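Glucose-6-phosphate isomerase (PDB 6OTU) catalyses the reversible isomerization of glucose 6-phosphate to fructose 6-phosphate, an early step of glycolysis. Local coordinates at residues A[93-96]-A[102-105]; A[343-348]-A[474-479]; A[25-30]-A[321-326]; A[114-119]-A[296-301]. All blocks are in the same frame, centred on the assembly; numbering follows the deposited sequence.

Contact 1: residues A[93-96]-A[102-105]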
loop_
_atom_site.group_PDB
_atom_site.type_symbol
_atom_site.label_atom_id
_atom_site.label_comp_id
_atom_site.label_asym_id
_atom_site.label_seq_id
_atom_site.Cartn_x
_atom_site.Cartn_y
_atom_site.Cartn_z
ATOM N N MET A 93 10.995 -24.647 15.732
ATOM C CA MET A 93 9.778 -23.865 15.892
ATOM C C MET A 93 8.862 -23.918 14.671
ATOM O O MET A 93 7.661 -23.657 14.795
ATOM C CB MET A 93 10.132 -22.406 16.218
ATOM C CG MET A 93 11.139 -22.243 17.364
ATOM S SD MET A 93 10.475 -22.695 18.990
ATOM C CE MET A 93 9.143 -21.497 19.160
ATOM N N ASN A 94 9.384 -24.253 13.502
ATOM C CA ASN A 94 8.575 -24.317 12.285
ATOM C C ASN A 94 8.048 -25.743 12.170
ATOM O O ASN A 94 8.651 -26.596 11.521
ATOM C CB ASN A 94 9.418 -23.904 11.084
ATOM C CG ASN A 94 8.679 -24.006 9.780
ATOM O OD1 ASN A 94 7.476 -24.252 9.753
ATOM N ND2 ASN A 94 9.394 -23.788 8.677
ATOM N N ARG A 95 6.920 -26.024 12.820
ATOM C CA ARG A 95 6.348 -27.359 12.703
ATOM C C ARG A 95 4.917 -27.363 13.215
ATOM O O ARG A 95 4.525 -26.531 14.034
ATOM C CB ARG A 95 7.175 -28.397 13.462
ATOM C CG ARG A 95 7.118 -28.259 14.960
ATOM C CD ARG A 95 7.818 -29.448 15.621
ATOM N NE ARG A 95 7.217 -30.737 15.277
ATOM C CZ ARG A 95 6.662 -31.557 16.165
ATOM N NH1 ARG A 95 6.632 -31.215 17.449
ATOM N NH2 ARG A 95 6.141 -32.719 15.772
ATOM N N ILE A 96 4.147 -28.331 12.723
ATOM C CA ILE A 96 2.785 -28.587 13.171
ATOM C C ILE A 96 2.750 -30.005 13.730
ATOM O O ILE A 96 3.079 -30.966 13.022
ATOM C CB ILE A 96 1.764 -28.417 12.029
ATOM C CG1 ILE A 96 1.747 -26.973 11.506
ATOM C CG2 ILE A 96 0.379 -28.836 12.488
ATOM C CD1 ILE A 96 1.321 -25.951 12.532
ATOM N N GLU A 102 6.903 -28.692 7.715
ATOM C CA GLU A 102 8.301 -28.494 7.325
ATOM C C GLU A 102 9.272 -28.949 8.419
ATOM O O GLU A 102 10.355 -29.468 8.106
ATOM C CB GLU A 102 8.549 -27.030 6.946
ATOM C CG GLU A 102 7.554 -26.494 5.917
ATOM C CD GLU A 102 7.981 -25.174 5.278
ATOM O OE1 GLU A 102 8.771 -24.417 5.882
ATOM O OE2 GLU A 102 7.527 -24.896 4.157
ATOM N N SER A 103 8.920 -28.742 9.696
ATOM C CA SER A 103 9.637 -29.295 10.856
ATOM C C SER A 103 11.128 -28.923 10.849
ATOM O O SER A 103 12.003 -29.762 10.663
ATOM C CB SER A 103 9.459 -30.818 10.923
ATOM O OG SER A 103 9.869 -31.316 12.182
ATOM N N ARG A 104 11.419 -27.653 11.116
ATOM C CA ARG A 104 12.809 -27.218 11.061
ATOM C C ARG A 104 12.982 -25.999 11.951
ATOM O O ARG A 104 11.996 -25.402 12.397
ATOM C CB ARG A 104 13.243 -26.918 9.620
ATOM C CG ARG A 104 12.402 -25.919 8.891
ATOM C CD ARG A 104 12.456 -26.240 7.410
ATOM N NE ARG A 104 12.170 -25.087 6.570
ATOM C CZ ARG A 104 11.977 -25.151 5.254
ATOM N NH1 ARG A 104 12.043 -26.318 4.621
ATOM N NH2 ARG A 104 11.711 -24.044 4.572
ATOM N N PRO A 105 14.226 -25.626 12.258
ATOM C CA PRO A 105 14.466 -24.400 13.032
ATOM C C PRO A 105 14.184 -23.140 12.225
ATOM O O PRO A 105 13.962 -23.161 11.012
ATOM C CB PRO A 105 15.953 -24.483 13.397
ATOM C CG PRO A 105 16.532 -25.478 12.464
ATOM C CD PRO A 105 15.445 -26.447 12.150
HETATM O O HOH W 1 12.100 -22.409 9.001
#
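Asn94 faces both Ser103 and Arg104 in a G1 beta bulge, where two parts of the loop between helix 80-89 and helix 110-113 run antiparallel. Asn94 and Arg104 form the single hydrogen-bonded pair: Asn94 N reaches Arg104 O at 3.1 Å, and Arg104 N returns a bond to Asn94 O at 3.0 Å. Ser103 N also lies 2.8 Å from Asn94 O, and Ser103 takes the positive phi of the bulge (55°). The Asn94 amide carries the side-chain contact. With CG anti to the backbone N (chi1 177°), Asn94 ND2 reaches Glu102 OE1 at 2.9 Å. The carboxylate oxygen is met on its anti side and lies close to the amide plane. Beside it, the Arg104 chain runs in the same direction as Asn94, its guanidinium turned 86° from the amide. Glu102 OE1 sits over one face of that guanidinium, so the attraction rests on charge alone. Asn490 ND2 holds Asn94 OD1, fixing the amide's other end. The Glu102 side chain lies about 8 Å from bound glucose-6-phosphate, close to the active site. Asn94 ND2 also donates to a water at 3.1 Å, which in turn donates to Pro105 O at 2.8 Å.

Contact 2: residues A[343-348]-A[474-479]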
loop_
_atom_site.group_PDB
_atom_site.type_symbol
_atom_site.label_atom_id
_atom_site.label_comp_id
_atom_site.label_asym_id
_atom_site.label_seq_id
_atom_site.Cartn_x
_atom_site.Cartn_y
_atom_site.Cartn_z
ATOM N N LYS A 343 9.543 4.629 2.446
ATOM C CA LYS A 343 8.411 4.546 1.525
ATOM C C LYS A 343 8.026 3.104 1.215
ATOM O O LYS A 343 6.847 2.827 0.964
ATOM C CB LYS A 343 8.717 5.312 0.230
ATOM C CG LYS A 343 7.552 6.190 -0.214
ATOM C CD LYS A 343 7.977 7.574 -0.727
ATOM C CE LYS A 343 8.618 7.517 -2.120
ATOM N NZ LYS A 343 9.030 8.877 -2.612
ATOM N N TYR A 344 8.980 2.167 1.237
ATOM C CA TYR A 344 8.663 0.777 0.923
ATOM C C TYR A 344 8.610 -0.119 2.150
ATOM O O TYR A 344 8.443 -1.335 2.002
ATOM C CB TYR A 344 9.660 0.202 -0.091
ATOM C CG TYR A 344 9.727 0.959 -1.398
ATOM C CD1 TYR A 344 8.907 0.625 -2.474
ATOM C CD2 TYR A 344 10.608 2.023 -1.549
ATOM C CE1 TYR A 344 8.984 1.329 -3.672
ATOM C CE2 TYR A 344 10.683 2.732 -2.722
ATOM C CZ TYR A 344 9.879 2.386 -3.782
ATOM O OH TYR A 344 9.988 3.127 -4.938
ATOM N N PHE A 345 8.718 0.445 3.354
ATOM C CA PHE A 345 8.792 -0.375 4.562
ATOM C C PHE A 345 7.451 -1.032 4.894
ATOM O O PHE A 345 7.417 -2.191 5.323
ATOM C CB PHE A 345 9.280 0.475 5.729
ATOM C CG PHE A 345 9.632 -0.310 6.957
ATOM C CD1 PHE A 345 10.489 -1.398 6.881
ATOM C CD2 PHE A 345 9.133 0.065 8.196
ATOM C CE1 PHE A 345 10.834 -2.125 8.020
ATOM C CE2 PHE A 345 9.472 -0.644 9.351
ATOM C CZ PHE A 345 10.331 -1.749 9.257
ATOM N N THR A 346 6.337 -0.314 4.706
ATOM C CA THR A 346 5.022 -0.875 5.030
ATOM C C THR A 346 4.676 -2.064 4.131
ATOM O O THR A 346 4.049 -3.033 4.580
ATOM C CB THR A 346 3.948 0.211 4.918
ATOM O OG1 THR A 346 4.182 1.222 5.907
ATOM C CG2 THR A 346 2.559 -0.366 5.142
ATOM N N ALA A 347 5.064 -2.008 2.858
ATOM C CA ALA A 347 4.804 -3.135 1.973
ATOM C C ALA A 347 5.508 -4.388 2.475
ATOM O O ALA A 347 4.926 -5.480 2.477
ATOM C CB ALA A 347 5.244 -2.802 0.546
ATOM N N HIS A 348 6.747 -4.238 2.952
ATOM C CA HIS A 348 7.471 -5.377 3.500
ATOM C C HIS A 348 6.867 -5.862 4.814
ATOM O O HIS A 348 6.771 -7.073 5.048
ATOM C CB HIS A 348 8.932 -5.026 3.725
ATOM C CG HIS A 348 9.623 -6.003 4.617
ATOM N ND1 HIS A 348 9.790 -7.329 4.269
ATOM C CD2 HIS A 348 10.150 -5.867 5.859
ATOM C CE1 HIS A 348 10.408 -7.962 5.250
ATOM N NE2 HIS A 348 10.642 -7.098 6.225
ATOM N N ALA A 474 14.452 -5.700 12.626
ATOM C CA ALA A 474 14.406 -6.761 13.626
ATOM C C ALA A 474 13.260 -6.539 14.608
ATOM O O ALA A 474 12.633 -7.502 15.069
ATOM C CB ALA A 474 15.750 -6.853 14.378
ATOM N N PHE A 475 12.979 -5.278 14.926
ATOM C CA PHE A 475 11.858 -4.931 15.786
ATOM C C PHE A 475 10.562 -5.567 15.311
ATOM O O PHE A 475 9.835 -6.181 16.096
ATOM C CB PHE A 475 11.716 -3.420 15.825
ATOM C CG PHE A 475 10.482 -2.951 16.497
ATOM C CD1 PHE A 475 10.383 -2.972 17.882
ATOM C CD2 PHE A 475 9.427 -2.437 15.754
ATOM C CE1 PHE A 475 9.235 -2.505 18.522
ATOM C CE2 PHE A 475 8.277 -1.972 16.380
ATOM C CZ PHE A 475 8.183 -1.993 17.765
ATOM N N TYR A 476 10.251 -5.410 14.022
ATOM C CA TYR A 476 8.990 -5.919 13.503
ATOM C C TYR A 476 9.039 -7.431 13.336
ATOM O O TYR A 476 8.032 -8.113 13.562
ATOM C CB TYR A 476 8.640 -5.219 12.186
ATOM C CG TYR A 476 7.822 -3.965 12.406
ATOM C CD1 TYR A 476 6.472 -4.054 12.723
ATOM C CD2 TYR A 476 8.405 -2.689 12.346
ATOM C CE1 TYR A 476 5.714 -2.918 12.950
ATOM C CE2 TYR A 476 7.655 -1.544 12.579
ATOM C CZ TYR A 476 6.304 -1.667 12.877
ATOM O OH TYR A 476 5.508 -0.558 13.099
ATOM N N GLU A 477 10.198 -7.976 12.954
ATOM C CA GLU A 477 10.339 -9.430 12.909
ATOM C C GLU A 477 9.970 -10.041 14.254
ATOM O O GLU A 477 9.208 -11.007 14.317
ATOM C CB GLU A 477 11.764 -9.831 12.502
ATOM C CG GLU A 477 12.102 -9.452 11.061
ATOM C CD GLU A 477 13.486 -9.900 10.624
ATOM O OE1 GLU A 477 14.301 -10.318 11.490
ATOM O OE2 GLU A 477 13.753 -9.853 9.399
ATOM N N HIS A 478 10.456 -9.454 15.349
ATOM C CA HIS A 478 10.164 -10.020 16.661
ATOM C C HIS A 478 8.759 -9.686 17.152
ATOM O O HIS A 478 8.140 -10.519 17.831
ATOM C CB HIS A 478 11.228 -9.564 17.656
ATOM C CG HIS A 478 12.572 -10.098 17.306
ATOM N ND1 HIS A 478 12.733 -11.364 16.788
ATOM C CD2 HIS A 478 13.800 -9.535 17.323
ATOM C CE1 HIS A 478 14.012 -11.571 16.534
ATOM N NE2 HIS A 478 14.681 -10.479 16.854
ATOM N N LYS A 479 8.238 -8.499 16.820
ATOM C CA LYS A 479 6.832 -8.206 17.085
ATOM C C LYS A 479 5.933 -9.313 16.549
ATOM O O LYS A 479 5.083 -9.842 17.270
ATOM C CB LYS A 479 6.419 -6.868 16.462
ATOM C CG LYS A 479 4.914 -6.655 16.575
ATOM C CD LYS A 479 4.399 -5.509 15.743
ATOM C CE LYS A 479 2.963 -5.202 16.127
ATOM N NZ LYS A 479 2.322 -4.335 15.119
HETATM O O HOH W 2 12.072 -9.215 7.737
#
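Phe345 and Tyr476 join two helices in the interior of the alpha/beta fold of phosphoglucose isomerase: the first turn of helix 345-357, with Tyr344 at its N-cap, and the middle of helix 466-487. The apolar contact is a meeting of two rings. Phe345 has CG anti to its backbone N (chi1 -169°), which carries its far end, CE2 and CZ, across to the CD2-CE2 side of Tyr476. Phe345 CZ approaches Tyr476 CD2 to 3.8 Å. The ring centres are 5.7 Å apart and the planes stand 74° to each other, an oblique meeting. The preceding Phe475 lays its CD2 over one Tyr476 face, near the rim, and Met167 of helix 162-172 also touches Phe345.

The polar link is looser. A water lies in the plane of the His348 ring, 3.0 Å from His348 NE2, on the way to Glu477; its separation from Glu477 OE2 is too short to be trusted, and that bond is doubtful. Glu477 OE1 has a firmer partner in Arg112, through a salt bridge. The hydroxyl of Tyr476 is likewise engaged away from Phe345: its OH is hydrogen-bonded to Glu402 OE1.

Contact 3: residues A[25-30]-A[321-326]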
loop_
_atom_site.group_PDB
_atom_site.type_symbol
_atom_site.label_atom_id
_atom_site.label_comp_id
_atom_site.label_asym_id
_atom_site.label_seq_id
_atom_site.Cartn_x
_atom_site.Cartn_y
_atom_site.Cartn_z
ATOM N N GLU A 25 -12.590 -8.885 30.571
ATOM C CA GLU A 25 -13.368 -7.983 31.423
ATOM C C GLU A 25 -12.932 -6.536 31.240
ATOM O O GLU A 25 -13.768 -5.636 31.166
ATOM C CB GLU A 25 -13.232 -8.398 32.887
ATOM C CG GLU A 25 -13.204 -9.895 33.077
ATOM C CD GLU A 25 -13.524 -10.321 34.489
ATOM O OE1 GLU A 25 -13.902 -11.502 34.674
ATOM O OE2 GLU A 25 -13.398 -9.479 35.408
ATOM N N MET A 26 -11.627 -6.300 31.150
ATOM C CA MET A 26 -11.130 -4.940 30.983
ATOM C C MET A 26 -11.525 -4.367 29.632
ATOM O O MET A 26 -11.854 -3.179 29.531
ATOM C CB MET A 26 -9.608 -4.914 31.157
ATOM C CG MET A 26 -9.145 -5.379 32.506
ATOM S SD MET A 26 -7.349 -5.388 32.671
ATOM C CE MET A 26 -7.203 -6.631 33.961
ATOM N N ALA A 27 -11.520 -5.199 28.587
ATOM C CA ALA A 27 -11.872 -4.735 27.249
ATOM C C ALA A 27 -13.301 -4.209 27.149
ATOM O O ALA A 27 -13.622 -3.537 26.163
ATOM C CB ALA A 27 -11.672 -5.865 26.224
ATOM N N LEU A 28 -14.165 -4.512 28.125
ATOM C CA LEU A 28 -15.533 -3.990 28.120
ATOM C C LEU A 28 -15.565 -2.468 28.212
ATOM O O LEU A 28 -16.448 -1.819 27.629
ATOM C CB LEU A 28 -16.324 -4.569 29.290
ATOM C CG LEU A 28 -16.831 -5.992 29.172
ATOM C CD1 LEU A 28 -17.802 -6.214 30.293
ATOM C CD2 LEU A 28 -17.490 -6.147 27.830
ATOM N N HIS A 29 -14.652 -1.888 28.996
ATOM C CA HIS A 29 -14.639 -0.450 29.272
ATOM C C HIS A 29 -13.206 0.049 29.215
ATOM O O HIS A 29 -12.592 0.362 30.247
ATOM C CB HIS A 29 -15.277 -0.158 30.627
ATOM C CG HIS A 29 -16.529 -0.936 30.866
ATOM N ND1 HIS A 29 -16.590 -1.994 31.745
ATOM C CD2 HIS A 29 -17.764 -0.823 30.322
ATOM C CE1 HIS A 29 -17.815 -2.495 31.737
ATOM N NE2 HIS A 29 -18.546 -1.804 30.882
ATOM N N PRO A 30 -12.628 0.112 28.015
ATOM C CA PRO A 30 -11.278 0.670 27.872
ATOM C C PRO A 30 -11.240 2.148 28.253
ATOM O O PRO A 30 -12.249 2.858 28.204
ATOM C CB PRO A 30 -10.965 0.459 26.385
ATOM C CG PRO A 30 -12.309 0.368 25.729
ATOM C CD PRO A 30 -13.198 -0.307 26.719
ATOM N N GLY A 321 -0.620 -4.788 20.166
ATOM C CA GLY A 321 -1.346 -5.237 18.980
ATOM C C GLY A 321 -2.396 -6.283 19.311
ATOM O O GLY A 321 -3.509 -6.247 18.784
ATOM N N VAL A 322 -2.054 -7.220 20.203
ATOM C CA VAL A 322 -2.994 -8.249 20.647
ATOM C C VAL A 322 -4.174 -7.609 21.370
ATOM O O VAL A 322 -5.329 -8.014 21.185
ATOM C CB VAL A 322 -2.266 -9.275 21.542
ATOM C CG1 VAL A 322 -3.250 -10.092 22.367
ATOM C CG2 VAL A 322 -1.336 -10.162 20.721
ATOM N N TRP A 323 -3.898 -6.590 22.197
ATOM C CA TRP A 323 -4.967 -5.811 22.830
ATOM C C TRP A 323 -5.903 -5.218 21.789
ATOM O O TRP A 323 -7.121 -5.401 21.858
ATOM C CB TRP A 323 -4.366 -4.714 23.708
ATOM C CG TRP A 323 -5.342 -3.719 24.288
ATOM C CD1 TRP A 323 -5.471 -2.399 23.941
ATOM C CD2 TRP A 323 -6.280 -3.940 25.363
ATOM N NE1 TRP A 323 -6.435 -1.799 24.710
ATOM C CE2 TRP A 323 -6.952 -2.716 25.589
ATOM C CE3 TRP A 323 -6.627 -5.056 26.140
ATOM C CZ2 TRP A 323 -7.958 -2.576 26.553
ATOM C CZ3 TRP A 323 -7.633 -4.914 27.107
ATOM C CH2 TRP A 323 -8.280 -3.680 27.303
ATOM N N ASN A 324 -5.347 -4.535 20.791
ATOM C CA ASN A 324 -6.189 -3.936 19.763
ATOM C C ASN A 324 -6.905 -4.997 18.932
ATOM O O ASN A 324 -8.102 -4.873 18.654
ATOM C CB ASN A 324 -5.342 -3.032 18.867
ATOM C CG ASN A 324 -5.054 -1.674 19.503
ATOM O OD1 ASN A 324 -5.852 -1.151 20.283
ATOM N ND2 ASN A 324 -3.906 -1.100 19.167
ATOM N N ARG A 325 -6.200 -6.055 18.538
ATOM C CA ARG A 325 -6.775 -7.005 17.587
ATOM C C ARG A 325 -7.807 -7.916 18.249
ATOM O O ARG A 325 -8.963 -7.970 17.818
ATOM C CB ARG A 325 -5.665 -7.837 16.933
ATOM C CG ARG A 325 -6.145 -9.016 16.078
ATOM C CD ARG A 325 -6.966 -8.585 14.863
ATOM N NE ARG A 325 -6.829 -9.567 13.796
ATOM C CZ ARG A 325 -7.808 -10.000 13.001
ATOM N NH1 ARG A 325 -9.051 -9.559 13.137
ATOM N NH2 ARG A 325 -7.535 -10.896 12.062
ATOM N N ASN A 326 -7.405 -8.643 19.290
ATOM C CA ASN A 326 -8.278 -9.628 19.926
ATOM C C ASN A 326 -9.164 -9.043 21.019
ATOM O O ASN A 326 -10.294 -9.498 21.201
ATOM C CB ASN A 326 -7.448 -10.778 20.526
ATOM C CG ASN A 326 -6.449 -11.378 19.528
ATOM O OD1 ASN A 326 -5.228 -11.169 19.639
ATOM N ND2 ASN A 326 -6.964 -12.118 18.551
#
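Apolar packing of one tryptophan against a chain turn joins the N-terminal part of the protein to helix 313-327, the centre of the contact lying about 25 Å from the centre of the chain. Met26, Ala27 and Pro30 supply one side and Trp323 alone the other. A chi1 of 172° swings the indole out from its helix, and its six-membered ring is the part that meets the turn. Its outermost atom does most of the touching: Trp323 CH2 lies 3.7 Å from Ala27 CA and 4.2 Å from Ala27 CB. The Met26 carbonyl carbon sits at the ring edge, close to its plane, while Met26 CB stands 4.3 Å from Trp323 CH2. The thioether end of Met26 leads away from the indole, and the side chain touches Arg66 and Ala70 of helix 65-77. Pro30 closes the other end of the contact, its CB 4.3 Å from Trp323 CZ2, and also packs on Arg62. A weak hydrogen bond from Trp323 NE1 to Arg62 O gives the pyrrole nitrogen a partner, and Cys67 of helix 65-77 touches the same side chain. Trp323 thus reaches from helix 313-327 past helix 65-77 to the N-terminal residues. On the turn's side, His29 N bonds to Met26 O at 3.1 Å, the closure of a type I beta turn from Met26 to His29 at the C-terminal side of helix 18-26.

Contact 4: residues A[114-119]-A[296-301]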
loop_
_atom_site.group_PDB
_atom_site.type_symbol
_atom_site.label_atom_id
_atom_site.label_comp_id
_atom_site.label_asym_id
_atom_site.label_seq_id
_atom_site.Cartn_x
_atom_site.Cartn_y
_atom_site.Cartn_z
ATOM N N TRP A 114 26.486 -13.152 14.702
ATOM C CA TRP A 114 27.940 -13.246 14.753
ATOM C C TRP A 114 28.629 -11.896 14.878
ATOM O O TRP A 114 29.844 -11.882 15.094
ATOM C CB TRP A 114 28.480 -13.960 13.518
ATOM C CG TRP A 114 28.216 -13.221 12.239
ATOM C CD1 TRP A 114 27.105 -13.332 11.438
ATOM C CD2 TRP A 114 29.075 -12.262 11.604
ATOM N NE1 TRP A 114 27.217 -12.487 10.357
ATOM C CE2 TRP A 114 28.420 -11.829 10.425
ATOM C CE3 TRP A 114 30.334 -11.731 11.910
ATOM C CZ2 TRP A 114 28.985 -10.882 9.556
ATOM C CZ3 TRP A 114 30.896 -10.783 11.041
ATOM C CH2 TRP A 114 30.219 -10.377 9.881
ATOM N N VAL A 115 27.912 -10.771 14.740
ATOM C CA VAL A 115 28.584 -9.484 14.888
ATOM C C VAL A 115 28.709 -9.050 16.339
ATOM O O VAL A 115 29.368 -8.041 16.615
ATOM C CB VAL A 115 27.912 -8.334 14.118
ATOM C CG1 VAL A 115 27.707 -8.720 12.682
ATOM C CG2 VAL A 115 26.615 -7.942 14.787
ATOM N N ARG A 116 28.095 -9.772 17.275
ATOM C CA ARG A 116 28.319 -9.547 18.696
ATOM C C ARG A 116 28.478 -10.894 19.376
ATOM O O ARG A 116 27.742 -11.835 19.073
ATOM C CB ARG A 116 27.175 -8.747 19.348
ATOM C CG ARG A 116 25.770 -9.208 18.986
ATOM C CD ARG A 116 24.744 -8.122 19.320
ATOM N NE ARG A 116 24.576 -7.925 20.761
ATOM C CZ ARG A 116 24.228 -6.775 21.332
ATOM N NH1 ARG A 116 24.094 -6.702 22.650
ATOM N NH2 ARG A 116 24.019 -5.694 20.589
ATOM N N ASP A 117 29.446 -10.978 20.284
ATOM C CA ASP A 117 29.749 -12.233 20.964
ATOM C C ASP A 117 28.485 -12.901 21.484
ATOM O O ASP A 117 27.600 -12.248 22.046
ATOM C CB ASP A 117 30.711 -11.981 22.123
ATOM C CG ASP A 117 32.093 -11.626 21.652
ATOM O OD1 ASP A 117 32.451 -12.015 20.521
ATOM O OD2 ASP A 117 32.820 -10.950 22.406
ATOM N N GLN A 118 28.406 -14.214 21.293
ATOM C CA GLN A 118 27.201 -14.936 21.660
ATOM C C GLN A 118 27.538 -16.398 21.900
ATOM O O GLN A 118 28.547 -16.911 21.411
ATOM C CB GLN A 118 26.131 -14.802 20.581
ATOM C CG GLN A 118 24.780 -14.423 21.124
ATOM C CD GLN A 118 23.865 -13.903 20.043
ATOM O OE1 GLN A 118 24.226 -12.989 19.293
ATOM N NE2 GLN A 118 22.676 -14.484 19.949
ATOM N N ASP A 119 26.674 -17.062 22.664
ATOM C CA ASP A 119 26.823 -18.479 22.979
ATOM C C ASP A 119 25.720 -19.227 22.231
ATOM O O ASP A 119 24.658 -19.534 22.776
ATOM C CB ASP A 119 26.774 -18.727 24.505
ATOM N N GLY A 296 22.666 -3.335 13.910
ATOM C CA GLY A 296 21.394 -2.813 14.399
ATOM C C GLY A 296 20.370 -3.905 14.652
ATOM O O GLY A 296 19.665 -3.892 15.663
ATOM N N ALA A 297 20.280 -4.868 13.741
ATOM C CA ALA A 297 19.396 -6.008 13.950
ATOM C C ALA A 297 19.845 -6.859 15.145
ATOM O O ALA A 297 19.039 -7.191 16.026
ATOM C CB ALA A 297 19.329 -6.836 12.670
ATOM N N ALA A 298 21.130 -7.209 15.211
ATOM C CA ALA A 298 21.591 -8.045 16.322
ATOM C C ALA A 298 21.328 -7.392 17.677
ATOM O O ALA A 298 21.047 -8.085 18.664
ATOM C CB ALA A 298 23.075 -8.349 16.165
ATOM N N ALA A 299 21.397 -6.061 17.743
ATOM C CA ALA A 299 21.151 -5.378 19.006
ATOM C C ALA A 299 19.702 -5.550 19.458
ATOM O O ALA A 299 19.436 -5.651 20.661
ATOM C CB ALA A 299 21.519 -3.900 18.878
ATOM N N ILE A 300 18.753 -5.582 18.513
ATOM C CA ILE A 300 17.351 -5.793 18.878
ATOM C C ILE A 300 17.096 -7.263 19.217
ATOM O O ILE A 300 16.350 -7.567 20.160
ATOM C CB ILE A 300 16.399 -5.283 17.766
ATOM C CG1 ILE A 300 16.348 -3.742 17.725
ATOM C CG2 ILE A 300 14.985 -5.809 17.968
ATOM C CD1 ILE A 300 15.923 -3.077 19.035
ATOM N N ASP A 301 17.699 -8.192 18.460
ATOM C CA ASP A 301 17.674 -9.602 18.849
ATOM C C ASP A 301 18.024 -9.775 20.323
ATOM O O ASP A 301 17.346 -10.505 21.051
ATOM C CB ASP A 301 18.645 -10.421 17.996
ATOM C CG ASP A 301 18.297 -10.411 16.511
ATOM O OD1 ASP A 301 17.177 -9.982 16.149
ATOM O OD2 ASP A 301 19.168 -10.812 15.709
#
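Val115 and Arg116, in the loop between helix 110-113 and helix 122-148, rest on the small alanine surface of helix 287-303. Along that helix, Gly296 begins the segment and turns its carbonyl to Ser471 OG, in a hydrogen bond to helix 466-487. Ala297 touches Arg112 and Thr273 of the same chain. Ala298 is the first residue to meet the loop and does so squarely: its CB points toward it and receives two side chains. Val115 CG2 comes to 3.8 Å from Ala298 CB, from the branch that lies between the backbone N and the carbonyl carbon. Arg116 CD approaches the same methyl to 3.6 Å and lies 3.8 Å from Ala298 O, so the aliphatic part of the arginine runs over Ala298. The chain then bends at chi3 (-69°), bringing the guanidinium to Ala299, which it meets obliquely: Arg116 NH2 stands 3.3 Å from Ala299 CA and 3.5 Å from Ala299 CB. Ile300 points away from the loop and touches Ser471 and Glu52. Asp301, though its CB points toward the loop, is held through OD2 by a salt bridge to Arg112 NE and through OD1 by a hydrogen bond with His478 NE2. Helix 287-303 is therefore flanked by the 114-119 loop along Ala298 and Ala299 and by helix 466-487 along Gly296 and Ile300, with Arg112 of helix 110-113 reaching in from the chain just before the loop and the 48-51/54-57 hairpin touching it through Glu52.

Contact 3 (25-30 with 321-326) closes a loop that encloses contacts 1 and 4, in that order; contact 2 opens only afterwards. Contacts 2 and 4 are the neighbours, centres 18 Å apart, and they touch where helix 466-487 packs on helix 287-303: Ala474 lies against Ile300, and His478 NE2 is 2.6 Å from Asp301 OD1, a probable hydrogen bond. Contact 2 is central, with contact 1 at 23 Å and contact 3 at 24 Å between centres; contacts 3 and 4 lie 34 Å apart, on helices 313-327 and 287-303, consecutive in the chain. Contact 1 lies close to the bound glucose-6-phosphate, the other three away from the annotated sites.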